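Long-range contacts in hemolysin BL lytic component L1 (Bacillus cereus, PDB 7NMQ), which serves as a lytic component of hemolysin BL, an alpha-helical pore-forming enterotoxin, and probably helps to breach host cell membranes together with its partner proteins: residues Lys105-Leu110 and Asp323-Met328; Asp116-Ile121 and Asn317-Leu322; Gln170-Gln175 and Arg275-Val280; Glu179-Arg184 and Ser282-Lys287. One frame throughout, in Å; residues are numbered along the deposited sequence. Where two conformers were deposited one is given.

Interaction 1 (Lys105-Leu110 and Asp323-Met328); sequences KDKAGL and DNIDSM. With EDO (1,2-ethanediol), chain E.
Lys107, in the first turn of helix 107-154, reaches across to the backbone where the chain leaves helix 275-325, at one end of the elongated antiparallel helical bundle. Its ammonium gathers three carbonyls: NZ of Lys107 stands 2.8 Å from Met328 O and also donates to Ile325 O and Asp326 O. The first and second are met in their carbonyl planes, Met328 O on a lone pair; at Asp326 the donor sits 67° above the plane. Three carbonyl oxygens probably stabilise the ammonium charge, and Ile325 O accepts from Met328 N as well. The lysine chain, extended beyond CG, runs alongside Ile325 but points the other way, with Lys107 CG 3.7 Å from Ile325 CG2. Deeper in, the packing is buried and apolar: Leu110 CD2 lies 3.6 Å from Ile325 CD1, with Leu98 of helix 45-103 and Phe333 and Ile336 of helix 330-357 closing round Leu110. The opposite character belongs to Asp326, which is exposed; its OD1 stays 5.4 Å from Lys107 NZ, and OD2 forms a salt bridge with Lys111 instead. Before helix 107-154, after the Schellman motif at Lys105, Asp106 is the N-cap. Its OD1 takes Gly109 N at 2.9 Å, from above the carboxylate plane, and also accepts from a 1,2-ethanediol hydroxyl, O2, at 2.7 Å.

Interaction 2 (Asp116-Ile121 and Asn317-Leu322); sequences DLITTI and NYTDLL. With EDO (1,2-ethanediol), chain F.
Tyr318 projects from helix 317-322 into a patch of aliphatic side chains on helix 116-121, and each meets a different part of it. Ile121 comes over one face: its CD1 lies 3.9 Å from the ring centroid, 14° off the normal, a CH-pi contact in which the two side chains run at about a right angle. Leu117 is at the ring's edge, near its plane, with CD1 4.0 Å from Tyr318 CE2. Ile118 passes the base of the tyrosine head to tail and brings CG1 to 3.5 Å from Tyr318 CB. With CG1 beside the backbone N and chi2 near anti (167°), the isoleucine carries its CD1 methyl onward, across Thr319 and up to Leu322 CD2 at 3.9 Å. The polar ends are satisfied away from this patch: Tyr318 OH bonds to Leu5 O of the N-terminal segment, and Thr319 OG1 to Gly315 O one turn back. Phe91 of helix 45-103 also packs on the tyrosine, while Trp311 and Met314 cover Ile121. At the margin, Thr119 OG1 shares a 2.6 Å hydrogen bond with O2 of a 1,2-ethanediol, probably from the crystallisation liquor. No hydrogen bond joins the two segments. Their axes approach to 9.9 Å at 158° between directions, the nearly antiparallel helix packing of the long bundle expected in a ClyA-like, HBL-family toxin.

Interaction 3 (Gln170-Gln175 and Arg275-Val280); sequences QATIPQ and RANQAV
Ile173 packs against Val280 where a type I beta turn, Gln170 to Ile173, joins helix 161-169 to helix 173-200 and lays the corner on the first turns of helix 275-325, toward the other end of the elongated helical bundle from residues 105-110. The apolar part is made by branched methyls. Ile173 CG2 is 3.6 Å from Val280 CG2, and its CD1 approaches that same methyl to 3.7 Å. Because CG1 of Ile173 lies beside the backbone N (chi1 -77°) and the chain then runs on extended, both branches can share one valine methyl. Thr163, Leu166 and Ala167 of the preceding helix also touch Ile173, and Leu166 extends to Val280, so this pocket is buried. The polar part is amide against amide. The end of Gln170, its chain extended beyond CG, comes up against the amide of Asn277, the two planes 76° apart. The flank of that amide also rests on CG1 of Ile173, while Gln170 OE1 lies 3.9 Å from the Ala276 methyl. Hydrogen bonds to the backbone shape both partners. On helix 275-325, Asp274 OD1 takes Asn277 N, and Val280 N bonds to Ala276 O at 3.0 Å; NH1 of outward-facing Arg275 holds Ser40 O. The turn itself closes through Ile173 N, 3.2 Å from Gln170 O.

Interaction 4 (Glu179-Arg184 and Ser282-Lys287); sequences EIEQLR and SLTNAK. With EDO (1,2-ethanediol), chain G.
Arg184 brings its guanidinium to Asn285 and meets its neighbours mainly round its edge. Asn285 CA and C2 of a 1,2-ethanediol lie at the edge, in plane; the diol's O2, also near the plane, accepts from Arg184 NE at 2.8 Å along a nearly straight bond (161°) and donates to Arg184 O. NH1 faces Asn285 O at 2.9 Å in a weak hydrogen bond, while NH2 is held by Thr289. The chain bends at chi2 and chi3, bringing NE back near Arg184 O, where both bind the diol's O2. Asn285, which has two conformers, has its ND2 tied to Ala226 O and Gln34. The other flat group, the Glu181 carboxylate, is met by Lys287 on its anti side, NZ 2.9 Å from OE2, a salt bridge; Gln177 also binds OE2. Glu181 CG packs on Thr284 CG2 at 3.7 Å, and Ile180 CG2 meets the same methyl. From helix 247-272, Leu269 touches Ile180 and Ile266 touches Arg184. The axes pass 9.4 Å apart at 36°, roughly parallel helix packing near the 217-230 beta hairpin, whose strands overlap the ends of two predicted membrane segments and recall the beta-tongue of ClyA-like toxins.

How the interactions relate
All four contacts use helix 275-325, and they fall into two groups on opposite sides of the chain's centre. Interactions 1 and 2, their centres about 13 Å apart, join it to helix 107-154 and touch through Met328 and Leu321. Interactions 3 and 4, with centres about 12 Å apart, join it to helix 173-200; the centres of 1 and 3 lie about 74 Å apart. Chemistry follows position. Interaction 2 is buried and mainly apolar, with a CH-pi contact and no hydrogen bond across it, whereas interaction 1, partly buried at the bundle's end, adds a charged group meeting carbonyls to a small apolar patch. Interaction 3 is likewise buried but mixes methyls with amides, and interaction 4, nearer the centre, adds a salt bridge.

Interaction 1 (Lys105-Leu110 and Asp323-Met328)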
# COMPACT_ATOMS: atom_id res chain seq x y z
N LYS A 105 -10.85 -19.47 40.39
CA LYS A 105 -9.52 -20.05 40.70
C LYS A 105 -9.36 -21.35 39.89
O LYS A 105 -8.85 -22.35 40.41
CB LYS A 105 -9.37 -20.24 42.20
CG LYS A 105 -9.38 -18.93 42.97
CD LYS A 105 -9.03 -19.11 44.43
CE LYS A 105 -9.10 -17.82 45.20
NZ LYS A 105 -10.50 -17.46 45.54
N ASP A 106 -9.79 -21.33 38.62
CA ASP A 106 -9.74 -22.46 37.67
C ASP A 106 -8.54 -22.29 36.74
O ASP A 106 -8.68 -21.76 35.60
CB ASP A 106 -11.03 -22.51 36.88
CG ASP A 106 -11.04 -23.56 35.80
OD1 ASP A 106 -10.13 -24.45 35.79
OD2 ASP A 106 -11.98 -23.48 34.98
N LYS A 107 -7.37 -22.69 37.19
CA LYS A 107 -6.12 -22.54 36.41
C LYS A 107 -6.23 -23.30 35.08
O LYS A 107 -5.79 -22.78 34.07
CB LYS A 107 -4.90 -22.96 37.22
CG LYS A 107 -4.52 -21.99 38.31
CD LYS A 107 -3.22 -22.44 39.01
CE LYS A 107 -2.71 -21.35 39.93
NZ LYS A 107 -1.38 -21.67 40.46
N ALA A 108 -6.78 -24.51 35.07
CA ALA A 108 -6.84 -25.32 33.83
C ALA A 108 -7.67 -24.57 32.79
O ALA A 108 -7.32 -24.56 31.63
CB ALA A 108 -7.44 -26.69 34.06
N GLY A 109 -8.80 -24.03 33.23
CA GLY A 109 -9.71 -23.27 32.36
C GLY A 109 -9.05 -22.05 31.75
O GLY A 109 -9.22 -21.76 30.55
N LEU A 110 -8.33 -21.30 32.56
CA LEU A 110 -7.64 -20.10 32.07
C LEU A 110 -6.56 -20.53 31.08
O LEU A 110 -6.43 -19.94 30.01
CB LEU A 110 -7.05 -19.32 33.25
CG LEU A 110 -6.30 -18.06 32.81
CD1 LEU A 110 -7.19 -17.05 32.12
CD2 LEU A 110 -5.60 -17.43 33.97
N ASP A 323 2.75 -20.10 30.79
CA ASP A 323 3.78 -20.89 31.49
C ASP A 323 3.83 -20.56 32.97
O ASP A 323 4.29 -21.38 33.71
CB ASP A 323 5.16 -20.60 30.89
CG ASP A 323 5.38 -21.24 29.54
OD1 ASP A 323 4.51 -22.08 29.16
OD2 ASP A 323 6.38 -20.86 28.86
N ASN A 324 3.40 -19.37 33.36
CA ASN A 324 3.49 -18.87 34.74
C ASN A 324 2.27 -19.28 35.55
O ASN A 324 2.36 -19.24 36.77
CB ASN A 324 3.54 -17.35 34.75
CG ASN A 324 4.86 -16.77 34.32
OD1 ASN A 324 5.80 -17.48 33.93
ND2 ASN A 324 4.92 -15.45 34.34
N ILE A 325 1.15 -19.65 34.91
CA ILE A 325 -0.11 -19.85 35.68
C ILE A 325 0.05 -20.98 36.69
O ILE A 325 -0.44 -20.83 37.83
CB ILE A 325 -1.29 -20.10 34.72
CG1 ILE A 325 -1.69 -18.77 34.08
CG2 ILE A 325 -2.47 -20.74 35.45
CD1 ILE A 325 -2.52 -18.89 32.85
N ASP A 326 0.71 -22.08 36.37
CA ASP A 326 0.63 -23.22 37.31
C ASP A 326 1.34 -22.87 38.62
O ASP A 326 0.85 -23.29 39.66
CB ASP A 326 1.11 -24.54 36.72
CG ASP A 326 -0.02 -25.23 35.95
OD1 ASP A 326 -1.25 -24.94 36.22
OD2 ASP A 326 0.32 -26.11 35.17
N SER A 327 2.45 -22.15 38.59
CA SER A 327 3.23 -21.85 39.82
C SER A 327 2.73 -20.58 40.50
O SER A 327 3.13 -20.33 41.64
CB SER A 327 4.69 -21.75 39.55
OG SER A 327 4.92 -20.74 38.60
N MET A 328 1.86 -19.81 39.88
CA MET A 328 1.43 -18.50 40.37
C MET A 328 0.64 -18.61 41.68
O MET A 328 -0.25 -19.47 41.80
CB MET A 328 0.49 -17.86 39.34
CG MET A 328 0.56 -16.40 39.34
SD MET A 328 -0.47 -15.76 38.06
CE MET A 328 0.56 -15.78 36.61
C1 EDO E . -7.58 -26.05 37.73
O1 EDO E . -6.27 -26.46 37.35
C2 EDO E . -8.67 -26.82 37.11
O2 EDO E . -9.96 -26.48 37.56

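Interaction 2 (Asp116-Ile121 and Asn317-Leu322)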
# COMPACT_ATOMS: atom_id res chain seq x y z
N ASP A 116 -5.70 -21.43 23.44
CA ASP A 116 -6.50 -21.28 22.19
C ASP A 116 -6.12 -19.96 21.51
O ASP A 116 -6.03 -19.91 20.28
CB ASP A 116 -8.00 -21.24 22.44
CG ASP A 116 -8.59 -22.57 22.82
OD1 ASP A 116 -7.85 -23.61 22.77
OD2 ASP A 116 -9.80 -22.58 23.14
N LEU A 117 -5.94 -18.91 22.29
CA LEU A 117 -5.57 -17.59 21.71
C LEU A 117 -4.16 -17.70 21.13
O LEU A 117 -3.95 -17.14 20.03
CB LEU A 117 -5.69 -16.50 22.78
CG LEU A 117 -7.14 -16.23 23.19
CD1 LEU A 117 -7.19 -15.34 24.41
CD2 LEU A 117 -7.95 -15.61 22.07
N ILE A 118 -3.24 -18.38 21.79
CA ILE A 118 -1.87 -18.59 21.23
C ILE A 118 -1.97 -19.34 19.91
O ILE A 118 -1.20 -19.01 18.97
CB ILE A 118 -0.98 -19.34 22.23
CG1 ILE A 118 -0.69 -18.45 23.45
CG2 ILE A 118 0.31 -19.76 21.54
CD1 ILE A 118 -0.10 -19.18 24.61
N THR A 119 -2.84 -20.34 19.82
CA THR A 119 -3.00 -21.11 18.58
C THR A 119 -3.33 -20.12 17.44
O THR A 119 -2.73 -20.19 16.35
CB THR A 119 -4.03 -22.22 18.76
OG1 THR A 119 -3.53 -23.15 19.73
CG2 THR A 119 -4.36 -22.92 17.47
N THR A 120 -4.28 -19.23 17.65
CA THR A 120 -4.69 -18.23 16.64
C THR A 120 -3.54 -17.30 16.32
O THR A 120 -3.28 -17.04 15.12
CB THR A 120 -5.87 -17.40 17.14
OG1 THR A 120 -6.88 -18.38 17.42
CG2 THR A 120 -6.32 -16.38 16.12
N ILE A 121 -2.83 -16.82 17.35
CA ILE A 121 -1.68 -15.92 17.11
C ILE A 121 -0.69 -16.63 16.20
O ILE A 121 -0.14 -16.00 15.24
CB ILE A 121 -1.06 -15.49 18.45
CG1 ILE A 121 -1.99 -14.57 19.21
CG2 ILE A 121 0.32 -14.89 18.20
CD1 ILE A 121 -1.68 -14.45 20.70
N ASN A 317 4.43 -13.15 24.63
CA ASN A 317 3.81 -12.51 25.82
C ASN A 317 2.71 -13.44 26.38
O ASN A 317 2.63 -13.66 27.58
CB ASN A 317 3.27 -11.14 25.46
CG ASN A 317 4.35 -10.11 25.23
OD1 ASN A 317 5.46 -10.23 25.74
ND2 ASN A 317 4.04 -9.04 24.54
N TYR A 318 1.87 -14.00 25.52
CA TYR A 318 0.80 -14.91 25.99
C TYR A 318 1.43 -16.20 26.50
O TYR A 318 0.88 -16.79 27.45
CB TYR A 318 -0.16 -15.24 24.85
CG TYR A 318 -1.24 -14.22 24.57
CD1 TYR A 318 -0.94 -12.95 24.09
CD2 TYR A 318 -2.55 -14.53 24.80
CE1 TYR A 318 -1.93 -12.01 23.81
CE2 TYR A 318 -3.55 -13.59 24.59
CZ TYR A 318 -3.24 -12.34 24.07
OH TYR A 318 -4.27 -11.44 23.89
N THR A 319 2.49 -16.70 25.88
CA THR A 319 3.14 -17.96 26.33
C THR A 319 3.78 -17.75 27.70
O THR A 319 3.70 -18.65 28.50
CB THR A 319 4.14 -18.43 25.29
OG1 THR A 319 3.45 -18.64 24.05
CG2 THR A 319 4.81 -19.72 25.70
N ASP A 320 4.29 -16.57 27.98
CA ASP A 320 4.81 -16.22 29.33
C ASP A 320 3.67 -16.35 30.35
O ASP A 320 3.86 -16.98 31.41
CB ASP A 320 5.40 -14.82 29.35
CG ASP A 320 6.11 -14.51 30.63
OD1 ASP A 320 7.03 -15.28 30.99
OD2 ASP A 320 5.69 -13.55 31.27
N LEU A 321 2.48 -15.81 30.07
CA LEU A 321 1.33 -15.98 30.98
C LEU A 321 1.02 -17.46 31.12
O LEU A 321 0.87 -17.97 32.26
CB LEU A 321 0.13 -15.20 30.44
CG LEU A 321 -1.17 -15.37 31.25
CD1 LEU A 321 -0.95 -15.09 32.75
CD2 LEU A 321 -2.28 -14.49 30.67
N LEU A 322 0.87 -18.17 30.00
CA LEU A 322 0.48 -19.60 30.05
C LEU A 322 1.46 -20.34 30.95
O LEU A 322 1.01 -21.12 31.81
CB LEU A 322 0.53 -20.13 28.62
CG LEU A 322 0.18 -21.60 28.50
CD1 LEU A 322 -1.29 -21.83 28.80
CD2 LEU A 322 0.54 -22.12 27.13
C1 EDO F . 0.99 -23.72 20.86
O1 EDO F . 1.11 -23.02 22.09
C2 EDO F . -0.37 -23.59 20.26
O2 EDO F . -1.36 -23.22 21.20

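Interaction 3 (Gln170-Gln175 and Arg275-Val280)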
# COMPACT_ATOMS: atom_id res chain seq x y z
N GLN A 170 14.20 14.16 -33.32
CA GLN A 170 13.75 15.45 -32.73
C GLN A 170 14.62 15.79 -31.53
O GLN A 170 14.59 15.03 -30.52
CB GLN A 170 12.28 15.40 -32.32
CG GLN A 170 11.34 15.25 -33.51
CD GLN A 170 9.90 15.58 -33.19
OE1 GLN A 170 8.98 14.87 -33.60
NE2 GLN A 170 9.68 16.68 -32.49
N ALA A 171 15.38 16.86 -31.63
CA ALA A 171 16.42 17.25 -30.65
C ALA A 171 15.80 17.69 -29.33
O ALA A 171 16.55 17.74 -28.36
CB ALA A 171 17.27 18.34 -31.27
N THR A 172 14.50 17.99 -29.28
CA THR A 172 13.85 18.46 -28.05
C THR A 172 13.51 17.27 -27.13
O THR A 172 13.11 17.52 -26.00
CB THR A 172 12.60 19.27 -28.37
OG1 THR A 172 11.76 18.48 -29.21
CG2 THR A 172 12.93 20.59 -29.02
N ILE A 173 13.57 16.03 -27.61
CA ILE A 173 13.10 14.84 -26.84
C ILE A 173 13.87 14.66 -25.54
O ILE A 173 13.22 14.39 -24.52
CB ILE A 173 13.07 13.60 -27.73
CG1 ILE A 173 11.81 13.72 -28.60
CG2 ILE A 173 13.10 12.31 -26.92
CD1 ILE A 173 11.60 12.64 -29.57
N PRO A 174 15.20 14.75 -25.47
CA PRO A 174 15.85 14.52 -24.17
C PRO A 174 15.36 15.49 -23.09
O PRO A 174 15.18 15.05 -21.93
CB PRO A 174 17.33 14.65 -24.55
CG PRO A 174 17.36 14.20 -26.00
CD PRO A 174 16.14 14.83 -26.60
N GLN A 175 15.11 16.75 -23.42
CA GLN A 175 14.68 17.75 -22.41
C GLN A 175 13.26 17.38 -21.97
O GLN A 175 12.94 17.48 -20.78
CB GLN A 175 14.80 19.17 -22.97
CG GLN A 175 14.38 20.27 -22.02
CD GLN A 175 14.85 21.65 -22.44
OE1 GLN A 175 15.24 21.91 -23.58
NE2 GLN A 175 14.83 22.56 -21.48
N ARG A 275 2.82 13.17 -32.28
CA ARG A 275 2.69 11.73 -31.96
C ARG A 275 4.00 11.24 -31.31
O ARG A 275 3.96 10.46 -30.36
CB ARG A 275 2.28 10.90 -33.17
CG ARG A 275 2.24 9.42 -32.85
CD ARG A 275 1.58 8.64 -33.97
NE ARG A 275 0.19 8.99 -34.20
CZ ARG A 275 -0.57 8.48 -35.18
NH1 ARG A 275 -0.04 7.67 -36.06
NH2 ARG A 275 -1.84 8.81 -35.29
N ALA A 276 5.16 11.53 -31.92
CA ALA A 276 6.45 11.05 -31.38
C ALA A 276 6.65 11.58 -29.96
O ALA A 276 7.07 10.81 -29.08
CB ALA A 276 7.58 11.48 -32.28
N ASN A 277 6.38 12.85 -29.73
CA ASN A 277 6.61 13.46 -28.41
C ASN A 277 5.58 12.92 -27.44
O ASN A 277 5.94 12.68 -26.24
CB ASN A 277 6.61 14.98 -28.51
CG ASN A 277 7.94 15.47 -29.06
OD1 ASN A 277 8.03 15.92 -30.18
ND2 ASN A 277 8.96 15.47 -28.24
N GLN A 278 4.36 12.63 -27.87
CA GLN A 278 3.37 11.97 -26.98
C GLN A 278 3.90 10.60 -26.56
O GLN A 278 3.64 10.18 -25.43
CB GLN A 278 2.00 11.85 -27.64
CG GLN A 278 1.29 13.17 -27.68
CD GLN A 278 -0.10 13.10 -28.25
OE1 GLN A 278 -0.47 12.14 -28.93
NE2 GLN A 278 -0.87 14.13 -27.98
N ALA A 279 4.59 9.91 -27.45
CA ALA A 279 5.13 8.58 -27.13
C ALA A 279 6.23 8.75 -26.09
O ALA A 279 6.31 7.94 -25.19
CB ALA A 279 5.68 7.89 -28.36
N VAL A 280 7.10 9.73 -26.23
CA VAL A 280 8.15 9.96 -25.21
C VAL A 280 7.47 10.18 -23.85
O VAL A 280 7.92 9.62 -22.83
CB VAL A 280 9.03 11.14 -25.59
CG1 VAL A 280 9.95 11.52 -24.44
CG2 VAL A 280 9.78 10.81 -26.85

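Interaction 4 (Glu179-Arg184 and Ser282-Lys287)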
# COMPACT_ATOMS: atom_id res chain seq x y z
N GLU A 179 12.08 16.39 -18.23
CA GLU A 179 11.01 17.20 -17.59
C GLU A 179 9.99 16.24 -16.96
O GLU A 179 9.59 16.45 -15.82
CB GLU A 179 10.30 18.13 -18.57
CG GLU A 179 9.26 19.03 -17.96
CD GLU A 179 8.63 20.03 -18.91
OE1 GLU A 179 8.96 20.01 -20.11
OE2 GLU A 179 7.77 20.79 -18.46
N ILE A 180 9.55 15.24 -17.72
CA ILE A 180 8.59 14.23 -17.17
C ILE A 180 9.18 13.58 -15.92
O ILE A 180 8.50 13.53 -14.91
CB ILE A 180 8.22 13.18 -18.23
CG1 ILE A 180 7.43 13.86 -19.35
CG2 ILE A 180 7.50 12.00 -17.60
CD1 ILE A 180 6.32 14.76 -18.86
N GLU A 181 10.40 13.07 -16.03
CA GLU A 181 11.04 12.33 -14.90
C GLU A 181 11.06 13.23 -13.66
O GLU A 181 10.71 12.76 -12.57
CB GLU A 181 12.46 11.90 -15.28
CG GLU A 181 12.47 10.74 -16.25
CD GLU A 181 13.79 10.45 -16.97
OE1 GLU A 181 14.68 11.34 -16.97
OE2 GLU A 181 13.89 9.37 -17.61
N GLN A 182 11.41 14.49 -13.83
CA GLN A 182 11.42 15.44 -12.69
C GLN A 182 10.01 15.65 -12.14
O GLN A 182 9.85 15.67 -10.91
CB GLN A 182 12.04 16.79 -13.06
CG GLN A 182 12.21 17.71 -11.84
CD GLN A 182 13.03 17.11 -10.71
OE1 GLN A 182 14.24 16.99 -10.79
NE2 GLN A 182 12.37 16.72 -9.63
N LEU A 183 9.03 15.89 -13.00
CA LEU A 183 7.64 16.14 -12.56
C LEU A 183 7.16 14.91 -11.77
O LEU A 183 6.51 15.05 -10.72
CB LEU A 183 6.72 16.37 -13.76
CG LEU A 183 6.87 17.73 -14.42
CD1 LEU A 183 6.08 17.80 -15.72
CD2 LEU A 183 6.46 18.83 -13.46
N ARG A 184 7.40 13.71 -12.26
CA ARG A 184 6.92 12.48 -11.60
C ARG A 184 7.61 12.30 -10.24
O ARG A 184 6.95 11.89 -9.28
CB ARG A 184 7.13 11.28 -12.51
CG ARG A 184 6.15 11.19 -13.67
CD ARG A 184 4.69 11.11 -13.21
NE ARG A 184 4.42 10.01 -12.29
CZ ARG A 184 4.35 8.73 -12.62
NH1 ARG A 184 4.51 8.38 -13.88
NH2 ARG A 184 4.15 7.80 -11.68
N SER A 282 4.42 9.27 -22.81
CA SER A 282 3.67 8.12 -22.26
C SER A 282 4.67 7.04 -21.82
O SER A 282 4.43 6.44 -20.77
CB SER A 282 2.64 7.62 -23.23
OG SER A 282 3.22 7.07 -24.37
N LEU A 283 5.68 6.78 -22.61
CA LEU A 283 6.65 5.74 -22.24
C LEU A 283 7.42 6.15 -21.00
O LEU A 283 7.71 5.26 -20.15
CB LEU A 283 7.60 5.46 -23.39
CG LEU A 283 6.89 4.87 -24.61
CD1 LEU A 283 7.91 4.77 -25.70
CD2 LEU A 283 6.26 3.51 -24.32
N THR A 284 7.78 7.41 -20.89
CA THR A 284 8.57 7.86 -19.72
C THR A 284 7.71 7.78 -18.46
O THR A 284 8.14 7.34 -17.41
CB THR A 284 9.15 9.26 -19.94
OG1 THR A 284 9.93 9.25 -21.13
CG2 THR A 284 10.02 9.67 -18.78
N ASN A 285 6.47 8.20 -18.58
CA ASN A 285 5.47 8.12 -17.49
C ASN A 285 5.36 6.66 -17.03
O ASN A 285 5.42 6.42 -15.81
CB ASN A 285 4.13 8.67 -17.97
CG ASN A 285 3.06 8.66 -16.91
OD1 ASN A 285 3.20 9.37 -15.94
ND2 ASN A 285 1.96 7.95 -17.18
N ALA A 286 5.16 5.74 -17.96
CA ALA A 286 5.02 4.31 -17.63
C ALA A 286 6.31 3.82 -16.96
O ALA A 286 6.21 3.02 -16.02
CB ALA A 286 4.62 3.51 -18.82
N LYS A 287 7.46 4.21 -17.47
CA LYS A 287 8.74 3.73 -16.93
C LYS A 287 8.78 4.08 -15.44
O LYS A 287 9.19 3.23 -14.62
CB LYS A 287 9.86 4.40 -17.70
CG LYS A 287 11.24 3.99 -17.26
CD LYS A 287 12.31 4.55 -18.18
CE LYS A 287 12.38 6.04 -18.21
NZ LYS A 287 12.86 6.69 -16.98
C1 EDO G . 3.65 8.99 -7.68
O1 EDO G . 2.51 9.66 -7.26
C2 EDO G . 3.97 9.20 -9.10
O2 EDO G . 4.55 10.44 -9.49